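Local coordinates for protein hydroquinone dioxygenase large subunit (Pseudomonas sp., PDB 4ZXA) that acts as the large subunit of a two-subunit Fe2+-dependent hydroquinone 1,2-dioxygenase, which probably cleaves the aromatic ring of hydroquinone, here with cadmium and 4-hydroxybenzonitrile bound, at residues Ser241-Thr246 with Met312-Glu317; Asp259-Phe264 with Met297-Arg302. All blocks are in the same frame, centred on the assembly; numbering follows the deposited sequence.

Contact 1 (Ser241-Thr246 with Met312-Glu317)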
loop_
_atom_site.group_PDB
_atom_site.type_symbol
_atom_site.label_atom_id
_atom_site.label_comp_id
_atom_site.label_asym_id
_atom_site.label_seq_id
_atom_site.Cartn_x
_atom_site.Cartn_y
_atom_site.Cartn_z
ATOM N N SER E 241 24.582 1.296 -25.656
ATOM C CA SER E 241 23.204 0.815 -25.747
ATOM C C SER E 241 23.065 -0.571 -25.120
ATOM O O SER E 241 23.738 -1.522 -25.535
ATOM C CB SER E 241 22.779 0.756 -27.211
ATOM O OG SER E 241 21.529 0.115 -27.345
ATOM N N LEU E 242 22.204 -0.680 -24.110
ATOM C CA LEU E 242 21.963 -1.962 -23.443
ATOM C C LEU E 242 20.486 -2.383 -23.513
ATOM O O LEU E 242 19.572 -1.617 -23.161
ATOM C CB LEU E 242 22.402 -1.920 -21.980
ATOM C CG LEU E 242 23.758 -1.339 -21.596
ATOM C CD1 LEU E 242 23.882 -1.248 -20.073
ATOM C CD2 LEU E 242 24.902 -2.146 -22.179
ATOM N N PHE E 243 20.255 -3.602 -23.977
ATOM C CA PHE E 243 18.933 -4.200 -23.850
ATOM C C PHE E 243 18.827 -4.879 -22.478
ATOM O O PHE E 243 19.597 -5.792 -22.173
ATOM C CB PHE E 243 18.672 -5.180 -24.993
ATOM C CG PHE E 243 18.029 -4.545 -26.197
ATOM C CD1 PHE E 243 17.941 -3.163 -26.306
ATOM C CD2 PHE E 243 17.484 -5.327 -27.207
ATOM C CE1 PHE E 243 17.326 -2.570 -27.415
ATOM C CE2 PHE E 243 16.873 -4.743 -28.309
ATOM C CZ PHE E 243 16.795 -3.367 -28.418
ATOM N N CYS E 244 17.893 -4.425 -21.647
ATOM C CA CYS E 244 17.771 -4.950 -20.282
ATOM C C CYS E 244 16.366 -5.441 -19.978
ATOM O O CYS E 244 15.644 -4.801 -19.214
ATOM C CB CYS E 244 18.138 -3.874 -19.262
ATOM S SG CYS E 244 19.609 -2.903 -19.685
ATOM N N PRO E 245 15.974 -6.586 -20.565
ATOM C CA PRO E 245 14.616 -7.115 -20.394
ATOM C C PRO E 245 14.406 -7.541 -18.958
ATOM O O PRO E 245 15.381 -7.777 -18.243
ATOM C CB PRO E 245 14.602 -8.365 -21.279
ATOM C CG PRO E 245 15.883 -8.300 -22.093
ATOM C CD PRO E 245 16.846 -7.516 -21.294
ATOM N N THR E 246 13.147 -7.658 -18.552
ATOM C CA THR E 246 12.800 -8.082 -17.201
ATOM C C THR E 246 11.339 -8.539 -17.202
ATOM O O THR E 246 10.561 -8.117 -18.051
ATOM C CB THR E 246 13.000 -6.928 -16.196
ATOM O OG1 THR E 246 12.522 -7.312 -14.906
ATOM C CG2 THR E 246 12.251 -5.687 -16.646
ATOM N N MET E 312 6.585 -9.702 -20.207
ATOM C CA MET E 312 7.943 -9.505 -20.669
ATOM C C MET E 312 8.104 -8.069 -21.104
ATOM O O MET E 312 7.428 -7.617 -22.033
ATOM C CB MET E 312 8.246 -10.452 -21.818
ATOM C CG MET E 312 7.988 -11.908 -21.473
ATOM S SD MET E 312 8.582 -12.972 -22.799
ATOM C CE MET E 312 8.381 -14.594 -22.043
ATOM N N LEU E 313 8.973 -7.340 -20.411
ATOM C CA LEU E 313 9.213 -5.936 -20.733
ATOM C C LEU E 313 10.669 -5.725 -21.109
ATOM O O LEU E 313 11.580 -6.184 -20.423
ATOM C CB LEU E 313 8.849 -5.014 -19.562
ATOM C CG LEU E 313 9.302 -3.547 -19.694
ATOM C CD1 LEU E 313 8.577 -2.842 -20.835
ATOM C CD2 LEU E 313 9.068 -2.787 -18.417
ATOM N N MET E 314 10.890 -5.026 -22.209
ATOM C CA MET E 314 12.246 -4.666 -22.567
ATOM C C MET E 314 12.539 -3.235 -22.130
ATOM O O MET E 314 11.889 -2.297 -22.604
ATOM C CB MET E 314 12.459 -4.810 -24.068
ATOM C CG MET E 314 13.786 -4.225 -24.532
ATOM S SD MET E 314 15.174 -5.237 -24.009
ATOM C CE MET E 314 15.015 -6.658 -25.088
ATOM N N VAL E 315 13.502 -3.074 -21.218
ATOM C CA VAL E 315 13.990 -1.748 -20.830
ATOM C C VAL E 315 15.283 -1.455 -21.592
ATOM O O VAL E 315 16.272 -2.191 -21.491
ATOM C CB VAL E 315 14.241 -1.624 -19.301
ATOM C CG1 VAL E 315 14.684 -0.198 -18.946
ATOM C CG2 VAL E 315 12.998 -2.023 -18.506
ATOM N N TRP E 316 15.266 -0.396 -22.386
ATOM C CA TRP E 316 16.413 -0.086 -23.216
ATOM C C TRP E 316 17.224 1.055 -22.577
ATOM O O TRP E 316 16.786 2.201 -22.522
ATOM C CB TRP E 316 15.953 0.274 -24.620
ATOM C CG TRP E 316 17.031 0.729 -25.550
ATOM C CD1 TRP E 316 18.307 0.234 -25.665
ATOM C CD2 TRP E 316 16.922 1.785 -26.511
ATOM N NE1 TRP E 316 18.994 0.921 -26.650
ATOM C CE2 TRP E 316 18.164 1.879 -27.179
ATOM C CE3 TRP E 316 15.898 2.671 -26.865
ATOM C CZ2 TRP E 316 18.401 2.815 -28.178
ATOM C CZ3 TRP E 316 16.138 3.606 -27.861
ATOM C CH2 TRP E 316 17.384 3.670 -28.504
ATOM N N GLU E 317 18.410 0.726 -22.088
ATOM C CA GLU E 317 19.192 1.684 -21.331
ATOM C C GLU E 317 20.343 2.249 -22.141
ATOM O O GLU E 317 20.787 1.650 -23.129
ATOM C CB GLU E 317 19.718 1.039 -20.049
ATOM C CG GLU E 317 18.640 0.805 -18.995
ATOM C CD GLU E 317 19.204 0.206 -17.718
ATOM O OE1 GLU E 317 20.449 0.142 -17.595
ATOM O OE2 GLU E 317 18.409 -0.215 -16.848
#
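Trp-316 reaches across to Ser-241 with its indole N-H: NE1 lies 2.7 Å from Ser-241 OG, the bond is nearly straight at 169°, and the hydroxyl sits in the indole plane. The same oxygen is hydrogen-bonded by Gln-151 of the small subunit. CG of Trp-316 stands anti to the backbone N (chi1 175°), which carries the indole toward the neighbouring strand, its N-H edge at Ser-241; there Phe-243 turns its edge to one indole face in an offset edge-to-face pair, planes at 88°, with CE1 3.4 Å from CD1 of Trp-316. With the indole cut back to an alanine, Ser-241 OG is likely to lose this donor and the edge of Phe-243 the face it packs against. Met-314 doubles back through bends at chi2 and chi3, placing SD 4.2 Å from the Phe-243 ring centroid in an oblique Met-aromatic contact and CE 3.5 Å from Pro-245 CG. On the other sheet face, Cys-244 SG rests against the Glu-317 carboxylate, and Thr-246 OG1 bonds to Asn-231 and Glu-248. Paired main chains such as Leu-242 with Glu-317 make this an antiparallel strand pair of the cupin fold, its Thr-246 end lining the ligand pocket.

Contact 2 (Asp259-Phe264 with Met297-Arg302); sequences DRVEWF and MPADIR. With CD (cadmium ion), chain I; H8N (4-hydroxybenzonitrile), chain J.
Phe-264 and Met-297 meet with their side chains at about a right angle, CG of the methionine lying 3.7 Å from Phe-264 CE2. A bend at chi2 of Met-297 (-75°) turns the thioether back along the ring, where CE approaches CD2 and SD makes a long, oblique Met-aromatic contact. The next ring atom, CZ of Phe-264, comes within 3.7 Å of CAF of 4-hydroxybenzonitrile, so one ring touches both the methionine and the bound aromatic.

Glu-262 stretches out beyond CG toward the metal. Its carboxylate grips the cadmium ion with both oxygens, OE1 at 2.4 Å and OE2 at 2.5 Å, and the nitrile nitrogen NAA of the ligand binds the same ion at 2.3 Å; His-256, Asn-258 and His-303 complete the site. The backbone of Glu-262 is joined to Met-297 in an antiparallel hydrogen-bonded pair, its N donating to Met-297 O at 2.8 Å and its O accepting from Met-297 N. These two bonds lie at the base of the metal-binding side chain. Farther back, the methyl group of Ala-299 rests on the backbone of Arg-260, whose NE forms a salt bridge with Asp-259 OD1 at 3.0 Å; Asp-259 OD2 is hydrogen-bonded to Tyr-95 OH.

The pair joins the start of strand 262-266 to the end of strand 293-297 and the type I turn from Pro-298 to Ile-301, which leads into strand 301-307. Strand 270-277 packs on Met-297 through Trp-273 and Val-275, and helix 323-329 lies against Arg-260 and Ala-299.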
loop_
_atom_site.group_PDB
_atom_site.type_symbol
_atom_site.label_atom_id
_atom_site.label_comp_id
_atom_site.label_asym_id
_atom_site.label_seq_id
_atom_site.Cartn_x
_atom_site.Cartn_y
_atom_site.Cartn_z
ATOM N N ASP E 259 15.781 10.903 -14.282
ATOM C CA ASP E 259 16.735 11.982 -14.571
ATOM C C ASP E 259 17.375 11.856 -15.959
ATOM O O ASP E 259 18.364 12.531 -16.272
ATOM C CB ASP E 259 17.823 12.051 -13.498
ATOM C CG ASP E 259 18.837 10.935 -13.628
ATOM O OD1 ASP E 259 18.532 9.916 -14.281
ATOM O OD2 ASP E 259 19.943 11.081 -13.072
ATOM N N ARG E 260 16.819 10.957 -16.765
ATOM C CA ARG E 260 17.185 10.787 -18.163
ATOM C C ARG E 260 15.944 10.229 -18.836
ATOM O O ARG E 260 15.042 9.779 -18.155
ATOM C CB ARG E 260 18.341 9.799 -18.300
ATOM C CG ARG E 260 18.097 8.453 -17.633
ATOM C CD ARG E 260 19.411 7.730 -17.324
ATOM N NE ARG E 260 20.185 8.522 -16.375
ATOM C CZ ARG E 260 21.505 8.450 -16.212
ATOM N NH1 ARG E 260 22.219 7.596 -16.937
ATOM N NH2 ARG E 260 22.106 9.235 -15.314
ATOM N N VAL E 261 15.879 10.266 -20.158
ATOM C CA VAL E 261 14.777 9.642 -20.867
ATOM C C VAL E 261 14.966 8.119 -20.794
ATOM O O VAL E 261 16.092 7.624 -20.929
ATOM C CB VAL E 261 14.747 10.096 -22.347
ATOM C CG1 VAL E 261 13.775 9.242 -23.156
ATOM C CG2 VAL E 261 14.376 11.569 -22.460
ATOM N N GLU E 262 13.879 7.383 -20.564
ATOM C CA GLU E 262 13.912 5.922 -20.615
ATOM C C GLU E 262 13.054 5.425 -21.762
ATOM O O GLU E 262 12.076 6.090 -22.125
ATOM C CB GLU E 262 13.362 5.323 -19.331
ATOM C CG GLU E 262 14.196 5.597 -18.121
ATOM C CD GLU E 262 13.422 5.408 -16.836
ATOM O OE1 GLU E 262 12.170 5.416 -16.900
ATOM O OE2 GLU E 262 14.061 5.244 -15.776
ATOM N N TRP E 263 13.405 4.258 -22.312
ATOM C CA TRP E 263 12.591 3.619 -23.344
ATOM C C TRP E 263 12.073 2.248 -22.903
ATOM O O TRP E 263 12.829 1.392 -22.440
ATOM C CB TRP E 263 13.358 3.506 -24.659
ATOM C CG TRP E 263 13.636 4.835 -25.300
ATOM C CD1 TRP E 263 14.672 5.683 -25.015
ATOM C CD2 TRP E 263 12.875 5.471 -26.340
ATOM N NE1 TRP E 263 14.604 6.808 -25.816
ATOM C CE2 TRP E 263 13.509 6.701 -26.633
ATOM C CE3 TRP E 263 11.733 5.119 -27.065
ATOM C CZ2 TRP E 263 13.029 7.572 -27.608
ATOM C CZ3 TRP E 263 11.259 5.984 -28.021
ATOM C CH2 TRP E 263 11.905 7.193 -28.290
ATOM N N PHE E 264 10.765 2.059 -23.042
ATOM C CA PHE E 264 10.116 0.795 -22.733
ATOM C C PHE E 264 9.548 0.176 -24.026
ATOM O O PHE E 264 8.809 0.840 -24.755
ATOM C CB PHE E 264 8.967 1.030 -21.745
ATOM C CG PHE E 264 9.396 1.470 -20.366
ATOM C CD1 PHE E 264 10.709 1.336 -19.940
ATOM C CD2 PHE E 264 8.466 1.995 -19.474
ATOM C CE1 PHE E 264 11.096 1.738 -18.657
ATOM C CE2 PHE E 264 8.844 2.394 -18.186
ATOM C CZ PHE E 264 10.166 2.264 -17.781
ATOM N N MET E 297 9.793 7.306 -21.712
ATOM C CA MET E 297 9.459 7.962 -20.452
ATOM C C MET E 297 10.397 9.163 -20.233
ATOM O O MET E 297 11.607 9.001 -20.083
ATOM C CB MET E 297 9.519 6.953 -19.295
ATOM C CG MET E 297 8.478 5.821 -19.394
ATOM S SD MET E 297 6.809 6.391 -18.974
ATOM C CE MET E 297 5.810 4.951 -19.412
ATOM N N PRO E 298 9.838 10.376 -20.243
ATOM C CA PRO E 298 10.645 11.603 -20.220
ATOM C C PRO E 298 11.458 11.779 -18.940
ATOM O O PRO E 298 11.202 11.139 -17.906
ATOM C CB PRO E 298 9.604 12.727 -20.333
ATOM C CG PRO E 298 8.338 12.057 -20.800
ATOM C CD PRO E 298 8.393 10.661 -20.260
ATOM N N ALA E 299 12.435 12.674 -19.016
ATOM C CA ALA E 299 13.373 12.866 -17.926
ATOM C C ALA E 299 12.781 13.685 -16.777
ATOM O O ALA E 299 13.419 13.826 -15.731
ATOM C CB ALA E 299 14.622 13.526 -18.449
ATOM N N ASP E 300 11.575 14.224 -16.963
ATOM C CA ASP E 300 11.005 15.146 -15.973
ATOM C C ASP E 300 9.736 14.628 -15.295
ATOM O O ASP E 300 8.952 15.402 -14.747
ATOM C CB ASP E 300 10.747 16.530 -16.597
ATOM C CG ASP E 300 9.778 16.479 -17.780
ATOM O OD1 ASP E 300 9.511 15.368 -18.309
ATOM O OD2 ASP E 300 9.288 17.558 -18.184
ATOM N N ILE E 301 9.530 13.319 -15.335
ATOM C CA ILE E 301 8.358 12.749 -14.695
ATOM C C ILE E 301 8.781 11.697 -13.685
ATOM O O ILE E 301 9.948 11.320 -13.605
ATOM C CB ILE E 301 7.331 12.156 -15.738
ATOM C CG1 ILE E 301 8.003 11.186 -16.720
ATOM C CG2 ILE E 301 6.634 13.267 -16.525
ATOM C CD1 ILE E 301 8.300 9.816 -16.144
ATOM N N ARG E 302 7.821 11.244 -12.899
ATOM C CA ARG E 302 7.996 10.058 -12.068
ATOM C C ARG E 302 6.857 9.108 -12.433
ATOM O O ARG E 302 5.824 9.536 -12.967
ATOM C CB ARG E 302 7.904 10.429 -10.595
ATOM C CG ARG E 302 6.539 10.954 -10.222
ATOM C CD ARG E 302 6.529 11.525 -8.830
ATOM N NE ARG E 302 5.384 11.023 -8.082
ATOM C CZ ARG E 302 4.986 11.505 -6.907
ATOM N NH1 ARG E 302 5.638 12.522 -6.347
ATOM N NH2 ARG E 302 3.929 10.973 -6.294
HETATM CD CD CD I . 11.937 5.440 -14.507
HETATM N NAA H8N J . 12.037 3.157 -14.013
HETATM C CAC H8N J . 11.979 2.015 -14.015
HETATM C CAI H8N J . 11.881 0.526 -14.055
HETATM C CAF H8N J . 11.015 -0.052 -14.975
HETATM C CAD H8N J . 10.892 -1.437 -15.041
HETATM C CAH H8N J . 11.654 -2.202 -14.172
HETATM O OAB H8N J . 11.533 -3.565 -14.219
HETATM C CAE H8N J . 12.521 -1.627 -13.250
HETATM C CAG H8N J . 12.639 -0.246 -13.194
#

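In the fold
The two contacts have centres about 14 Å apart and share one five-stranded antiparallel sheet, in which strand 310-318 of contact 1 is the direct neighbour of strand 262-266 of contact 2. Along the chain, 241-246 comes first, then 259-264 and 297-302, and finally 312-317, so contact 2 falls wholly between the two halves of contact 1. Trp-316 N and Trp-263 O, 3.0 Å apart, probably form a hydrogen bond between them, and Leu-313 and Val-315 pack on Phe-264. Strand 301-307, of the eight-stranded sheet, is followed in the chain by strand 310-318. The two contacts thus bring ligand-lining and metal-binding residues together within the cupin domain.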